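Local coordinates for Alpha/beta hydrolase fold protein (Sphaerobacter thermophilus, PDB 3R0V), which adopts the alpha/beta hydrolase fold and is probably a hydrolase, of unestablished substrate, with d-malate bound in its pocket in the crystal, at residues 7-12 / 56-61; 44-49 / 254-259; 103-108 / 203-208. All blocks are in the same frame, centred on the assembly; numbering follows the deposited sequence.

Contact 1. Residues 7-12 / 56-61; sequences VPSSDG and DRRGRG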
# COMPACT_ATOMS: atom_id res chain seq x y z
N VAL A 7 -7.04 -3.88 17.92
CA VAL A 7 -7.66 -5.19 17.87
C VAL A 7 -6.55 -6.19 17.67
O VAL A 7 -5.54 -5.90 17.00
CB VAL A 7 -8.68 -5.33 16.73
CG1 VAL A 7 -10.00 -4.61 17.09
CG2 VAL A 7 -8.11 -4.82 15.41
N PRO A 8 -6.71 -7.38 18.24
CA PRO A 8 -5.68 -8.41 18.10
C PRO A 8 -5.79 -9.14 16.77
O PRO A 8 -6.87 -9.52 16.33
CB PRO A 8 -6.01 -9.38 19.23
CG PRO A 8 -7.48 -9.24 19.42
CD PRO A 8 -7.81 -7.81 19.13
N SER A 9 -4.64 -9.33 16.13
CA SER A 9 -4.56 -10.17 14.96
C SER A 9 -4.61 -11.63 15.41
O SER A 9 -4.52 -11.92 16.60
CB SER A 9 -3.24 -9.88 14.22
OG SER A 9 -3.25 -10.45 12.93
N SER A 10 -4.75 -12.55 14.46
CA SER A 10 -4.80 -13.98 14.77
C SER A 10 -3.64 -14.42 15.67
O SER A 10 -3.83 -15.23 16.58
CB SER A 10 -4.81 -14.80 13.48
OG SER A 10 -5.02 -16.18 13.75
N ASP A 11 -2.45 -13.89 15.41
CA ASP A 11 -1.27 -14.28 16.19
C ASP A 11 -1.11 -13.50 17.49
O ASP A 11 -0.11 -13.65 18.19
CB ASP A 11 0.01 -14.19 15.34
CG ASP A 11 0.47 -12.75 15.07
OD1 ASP A 11 -0.20 -11.78 15.49
OD2 ASP A 11 1.51 -12.61 14.40
N GLY A 12 -2.11 -12.71 17.84
CA GLY A 12 -2.07 -11.96 19.08
C GLY A 12 -1.54 -10.54 18.98
O GLY A 12 -1.68 -9.78 19.94
N ASP A 56 -2.33 1.11 11.51
CA ASP A 56 -0.89 0.96 11.45
C ASP A 56 -0.58 -0.49 11.16
O ASP A 56 -0.93 -1.36 11.94
CB ASP A 56 -0.27 1.34 12.79
CG ASP A 56 -0.38 2.83 13.11
OD1 ASP A 56 -0.18 3.67 12.22
OD2 ASP A 56 -0.65 3.17 14.28
N ARG A 57 0.08 -0.76 10.05
CA ARG A 57 0.53 -2.11 9.77
C ARG A 57 1.52 -2.56 10.84
O ARG A 57 2.12 -1.74 11.55
CB ARG A 57 1.15 -2.17 8.37
CG ARG A 57 0.06 -2.20 7.28
CD ARG A 57 0.64 -2.08 5.87
NE ARG A 57 1.57 -3.17 5.55
CZ ARG A 57 2.40 -3.15 4.51
NH1 ARG A 57 2.41 -2.10 3.70
NH2 ARG A 57 3.23 -4.17 4.28
N ARG A 58 1.66 -3.87 10.99
CA ARG A 58 2.48 -4.38 12.09
C ARG A 58 3.90 -3.82 12.07
O ARG A 58 4.50 -3.63 11.00
CB ARG A 58 2.47 -5.91 12.17
CG ARG A 58 3.05 -6.65 10.98
CD ARG A 58 3.18 -8.13 11.30
NE ARG A 58 1.90 -8.66 11.74
CZ ARG A 58 1.73 -9.65 12.60
NH1 ARG A 58 0.50 -10.03 12.92
NH2 ARG A 58 2.77 -10.29 13.13
N GLY A 59 4.42 -3.54 13.26
CA GLY A 59 5.76 -3.01 13.42
C GLY A 59 5.84 -1.51 13.22
O GLY A 59 6.94 -0.96 13.26
N ARG A 60 4.69 -0.85 13.01
CA ARG A 60 4.65 0.59 12.75
C ARG A 60 3.69 1.32 13.68
O ARG A 60 2.74 0.74 14.18
CB ARG A 60 4.18 0.86 11.32
CG ARG A 60 4.83 -0.04 10.31
CD ARG A 60 4.22 0.17 8.96
NE ARG A 60 4.55 -0.93 8.09
CZ ARG A 60 4.68 -0.82 6.78
NH1 ARG A 60 4.50 0.36 6.18
NH2 ARG A 60 4.99 -1.89 6.07
N GLY A 61 3.91 2.61 13.86
CA GLY A 61 2.98 3.45 14.59
C GLY A 61 2.69 2.87 15.95
O GLY A 61 3.61 2.60 16.72
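Asp11 and Arg58 form a salt bridge between the turn that closes the N-terminal beta hairpin (strands 6-8 and 14-16) and the loop between strand 51-52 and helix 71-84 of the alpha/beta hydrolase fold. The guanidinium takes the carboxylate end-on. Arg58 NH2 donates to the syn lone pair of Asp11 OD2 at 2.9 Å, nearly in the guanidinium plane, while Arg58 NH1 reaches Asp11 OD1 at 3.2 Å with an N-H...O angle of 158°. A further, weak bond runs from Arg58 NH1 to Asp11 OD2 at 3.1 Å, giving OD2 two donors. The two planes are 50° apart, so the pair is twisted rather than coplanar, and NH1 meets OD1 from well out of the carboxylate plane.

The firmly held side is the buried Arg58 and Ser9: Asp77 of helix 71-84 forms a salt bridge with Arg58 NE through OD2 and a hydrogen bond with Ser9 OG through OD1. The looser side is Asp11, partly exposed in the type I turn from Ser9 to Gly12, its OD1 also bonded to Thr13. Only 104 Å² is buried between the segments. Ser9 OG lies at the guanidinium edge, 3.8 Å from Arg58 NH1.

Contact 2. Residues 44-49 / 254-259; sequences ERLAPH and PVLVEF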
# COMPACT_ATOMS: atom_id res chain seq x y z
N GLU A 44 -10.21 12.05 5.87
CA GLU A 44 -11.03 13.20 6.21
C GLU A 44 -11.90 13.66 5.04
O GLU A 44 -13.04 14.10 5.23
CB GLU A 44 -10.16 14.34 6.75
CG GLU A 44 -10.94 15.60 7.08
CD GLU A 44 -10.09 16.67 7.75
OE1 GLU A 44 -10.51 17.84 7.76
OE2 GLU A 44 -9.00 16.32 8.26
N ARG A 45 -11.38 13.54 3.82
CA ARG A 45 -12.19 13.83 2.63
C ARG A 45 -13.27 12.78 2.36
O ARG A 45 -14.31 13.10 1.78
CB ARG A 45 -11.33 14.03 1.38
CG ARG A 45 -10.39 15.22 1.44
CD ARG A 45 -11.13 16.50 1.77
NE ARG A 45 -10.45 17.63 1.13
CZ ARG A 45 -10.31 18.84 1.67
NH1 ARG A 45 -10.80 19.11 2.87
NH2 ARG A 45 -9.67 19.77 0.99
N LEU A 46 -13.02 11.54 2.77
CA LEU A 46 -13.97 10.45 2.56
C LEU A 46 -15.02 10.36 3.66
O LEU A 46 -16.11 9.82 3.46
CB LEU A 46 -13.22 9.12 2.46
CG LEU A 46 -12.29 8.95 1.27
CD1 LEU A 46 -11.53 7.64 1.39
CD2 LEU A 46 -13.05 8.99 -0.06
N ALA A 47 -14.71 10.91 4.83
CA ALA A 47 -15.55 10.73 6.01
C ALA A 47 -17.02 11.18 5.88
O ALA A 47 -17.89 10.60 6.51
CB ALA A 47 -14.89 11.36 7.22
N PRO A 48 -17.29 12.21 5.06
CA PRO A 48 -18.69 12.60 4.83
C PRO A 48 -19.50 11.51 4.13
O PRO A 48 -20.73 11.52 4.22
CB PRO A 48 -18.57 13.83 3.92
CG PRO A 48 -17.24 14.41 4.28
CD PRO A 48 -16.35 13.22 4.51
N HIS A 49 -18.82 10.58 3.47
CA HIS A 49 -19.48 9.55 2.66
C HIS A 49 -19.36 8.14 3.23
O HIS A 49 -20.25 7.31 3.02
CB HIS A 49 -18.90 9.56 1.24
CG HIS A 49 -19.07 10.86 0.53
ND1 HIS A 49 -18.07 11.81 0.44
CD2 HIS A 49 -20.14 11.39 -0.11
CE1 HIS A 49 -18.51 12.85 -0.23
NE2 HIS A 49 -19.77 12.63 -0.57
N PRO A 254 -12.81 12.03 -5.05
CA PRO A 254 -14.01 12.00 -5.90
C PRO A 254 -14.10 10.72 -6.72
O PRO A 254 -15.20 10.20 -6.94
CB PRO A 254 -13.82 13.22 -6.81
CG PRO A 254 -12.89 14.12 -6.05
CD PRO A 254 -11.96 13.19 -5.33
N VAL A 255 -12.96 10.21 -7.16
CA VAL A 255 -12.91 8.96 -7.93
C VAL A 255 -13.32 7.77 -7.05
O VAL A 255 -14.08 6.89 -7.48
CB VAL A 255 -11.52 8.73 -8.53
CG1 VAL A 255 -11.46 7.40 -9.26
CG2 VAL A 255 -11.14 9.87 -9.48
N LEU A 256 -12.82 7.74 -5.83
CA LEU A 256 -13.21 6.71 -4.88
C LEU A 256 -14.68 6.79 -4.52
O LEU A 256 -15.35 5.77 -4.42
CB LEU A 256 -12.38 6.78 -3.60
CG LEU A 256 -10.91 6.39 -3.73
CD1 LEU A 256 -10.27 6.47 -2.36
CD2 LEU A 256 -10.76 4.99 -4.31
N VAL A 257 -15.19 8.00 -4.30
CA VAL A 257 -16.59 8.15 -3.95
C VAL A 257 -17.47 7.59 -5.06
O VAL A 257 -18.40 6.85 -4.80
CB VAL A 257 -16.97 9.61 -3.67
CG1 VAL A 257 -18.49 9.77 -3.59
CG2 VAL A 257 -16.30 10.09 -2.39
N GLU A 258 -17.14 7.94 -6.31
CA GLU A 258 -17.91 7.46 -7.45
C GLU A 258 -17.85 5.94 -7.56
O GLU A 258 -18.86 5.27 -7.77
CB GLU A 258 -17.38 8.09 -8.74
CG GLU A 258 -18.30 7.95 -9.95
CD GLU A 258 -18.28 6.57 -10.58
OE1 GLU A 258 -17.21 5.92 -10.57
OE2 GLU A 258 -19.33 6.14 -11.10
N PHE A 259 -16.65 5.38 -7.42
CA PHE A 259 -16.47 3.94 -7.59
C PHE A 259 -17.12 3.12 -6.48
O PHE A 259 -17.70 2.07 -6.73
CB PHE A 259 -14.97 3.62 -7.69
CG PHE A 259 -14.66 2.16 -7.59
CD1 PHE A 259 -14.98 1.29 -8.62
CD2 PHE A 259 -14.01 1.66 -6.47
CE1 PHE A 259 -14.68 -0.07 -8.51
CE2 PHE A 259 -13.70 0.32 -6.36
CZ PHE A 259 -14.05 -0.54 -7.38
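Helix 40-46 of the alpha/beta hydrolase fold, with the loop that follows it, meets helix 249-260: Leu46 comes from the first helix and His49 from the loop, against Leu256 and Val257. No hydrogen bond joins the two segments, and the 185 Å² buried between them comes mainly from these four side chains.

Val257 is the central residue. Its CG2 methyl lies over one face of the His49 imidazole, 4.1 Å from the ring centroid and 27° off the ring normal, which meets the geometry of a CH-pi contact. The ring atom nearest to Val257 CG2 is His49 ND1, at 3.8 Å; this nitrogen is buried by the contact and has no hydrogen-bond partner in the model. The second methyl, Val257 CG1, stands 4.2 Å above the plane of the same ring, over its centre, so both branches of the valine bear on the histidine. CG1 lies anti to the backbone N (chi1 169°) and CG2 anti to the carbonyl carbon, an orientation that presents both methyls to the ring.

Leu46 divides its two methyls: CD2 touches Val257 CG2 at 4.1 Å, and Leu46 CD1 touches Leu256 CD1, also at 4.1 Å. Leu256 continues inward onto Met212 and Ala115 of the central sheet, whereas His49 is exposed, so the contact grades from buried leucines to an outer histidine. Beside it, Arg45 makes a salt bridge to Asp250 of helix 249-260. The helix after strand 25-29 and the C-terminal helix thus lie side by side on one face of the sheet, as the first and last helices do in the alpha/beta hydrolase fold.

Contact 3. Residues 103-108 / 203-208; sequences LAAASG and ASISIP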
# COMPACT_ATOMS: atom_id res chain seq x y z
N LEU A 103 -3.51 -9.41 -2.65
CA LEU A 103 -3.28 -10.73 -2.06
C LEU A 103 -4.41 -11.10 -1.11
O LEU A 103 -4.87 -12.24 -1.10
CB LEU A 103 -1.94 -10.76 -1.33
CG LEU A 103 -0.70 -10.63 -2.22
CD1 LEU A 103 0.51 -10.47 -1.31
CD2 LEU A 103 -0.56 -11.85 -3.09
N ALA A 104 -4.86 -10.15 -0.30
CA ALA A 104 -5.93 -10.42 0.67
C ALA A 104 -7.23 -10.76 -0.06
O ALA A 104 -7.95 -11.68 0.34
CB ALA A 104 -6.13 -9.21 1.59
N ALA A 105 -7.52 -10.03 -1.12
CA ALA A 105 -8.72 -10.29 -1.92
C ALA A 105 -8.65 -11.68 -2.55
O ALA A 105 -9.63 -12.43 -2.52
CB ALA A 105 -8.88 -9.22 -2.98
N ALA A 106 -7.49 -12.03 -3.09
CA ALA A 106 -7.31 -13.34 -3.72
C ALA A 106 -7.40 -14.46 -2.69
O ALA A 106 -7.77 -15.59 -3.03
CB ALA A 106 -5.97 -13.39 -4.45
N SER A 107 -7.08 -14.15 -1.44
CA SER A 107 -7.11 -15.13 -0.37
C SER A 107 -8.50 -15.32 0.21
O SER A 107 -8.70 -16.18 1.07
CB SER A 107 -6.15 -14.73 0.75
OG SER A 107 -4.81 -14.69 0.29
N GLY A 108 -9.45 -14.50 -0.23
CA GLY A 108 -10.82 -14.66 0.21
C GLY A 108 -11.30 -13.79 1.35
O GLY A 108 -12.36 -14.06 1.93
N ALA A 203 -6.46 -13.07 -11.40
CA ALA A 203 -7.55 -13.31 -12.34
C ALA A 203 -8.78 -13.91 -11.65
O ALA A 203 -9.88 -13.86 -12.20
CB ALA A 203 -7.09 -14.19 -13.48
N SER A 204 -8.59 -14.45 -10.45
CA SER A 204 -9.65 -15.10 -9.69
C SER A 204 -10.43 -14.12 -8.81
O SER A 204 -11.42 -14.49 -8.17
CB SER A 204 -9.09 -16.24 -8.84
OG SER A 204 -8.49 -15.76 -7.64
N ILE A 205 -9.97 -12.87 -8.76
CA ILE A 205 -10.66 -11.85 -8.00
C ILE A 205 -11.89 -11.44 -8.80
O ILE A 205 -11.78 -10.97 -9.93
CB ILE A 205 -9.77 -10.62 -7.75
CG1 ILE A 205 -8.58 -11.01 -6.85
CG2 ILE A 205 -10.57 -9.49 -7.13
CD1 ILE A 205 -7.47 -9.95 -6.82
N SER A 206 -13.06 -11.61 -8.21
CA SER A 206 -14.30 -11.37 -8.94
C SER A 206 -14.99 -10.06 -8.57
O SER A 206 -15.93 -9.65 -9.25
CB SER A 206 -15.27 -12.54 -8.72
OG SER A 206 -15.52 -12.72 -7.35
N ILE A 207 -14.52 -9.38 -7.53
CA ILE A 207 -15.22 -8.18 -7.08
C ILE A 207 -14.89 -6.96 -7.94
O ILE A 207 -13.86 -6.93 -8.62
CB ILE A 207 -14.89 -7.85 -5.62
CG1 ILE A 207 -13.38 -7.78 -5.43
CG2 ILE A 207 -15.50 -8.88 -4.68
CD1 ILE A 207 -12.95 -7.03 -4.17
N PRO A 208 -15.77 -5.95 -7.90
CA PRO A 208 -15.50 -4.70 -8.63
C PRO A 208 -14.17 -4.12 -8.17
O PRO A 208 -13.93 -3.98 -6.98
CB PRO A 208 -16.65 -3.78 -8.20
CG PRO A 208 -17.77 -4.72 -7.75
CD PRO A 208 -17.04 -5.90 -7.15
O HOH W 1 -9.84 -16.10 -5.34
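Ala105 and Ala106, in the last turn of helix 96-106, touch Ile205. Leu103 takes no part across the contact, but its O accepts from Ser107 N at 2.9 Å and from Ser107 OG at 2.8 Å, the two donors coming from opposite faces of the carbonyl plane. Next, Ala105 directs its CB at the end of the isoleucine, 4.2 Å from Ile205 CD1. Ala106 meets the same side chain nearer its root, with Ile205 CG1 4.0 Å from Ala106 N. CG1 stands anti to the carbonyl carbon (chi1 -65°), which lays the longer branch against the helix backbone.

In the alpha/beta hydrolase fold this helix starts at what is probably the nucleophile elbow, around Ser95, a residue of the d-malate pocket, and the segment 203-208 leads into strand 209-213 of the central sheet. In the conformer given for Ser204, one of two, a water donates 3.1 Å to Ala106 O and 2.7 Å to Ser204 OG, a bridge beside the apolar patch.

Further on, Ser107 OG also bonds to Arg201 of helix 199-202. Gly108 is the first residue to leave helical backbone angles (phi 97°), in a Schellman motif, its N bonding back to Ala105 O at 3.1 Å.

How the contacts relate
Contacts 2 and 3 both involve helices flanking the central sheet and join apolar side chains, whereas contact 1 ties the N-terminal hairpin to the loop before helix 71-84 by charge. Two of the three touching residues are buried in contact 1, while contacts 2 and 3 are only partly buried, and contact 3 adds a water bridge. The contact centres all lie 16 to 18 Å from the centre of the chain. No helix, strand or loop is common to two contacts; the only direct meeting is between helix 249-260 of contact 2 and loop 203-208 of contact 3, where Phe259 CZ lies 3.5 Å from Pro208 O. Along the chain, contact 3 nests inside the loop closed by contact 2, which crosses contact 1.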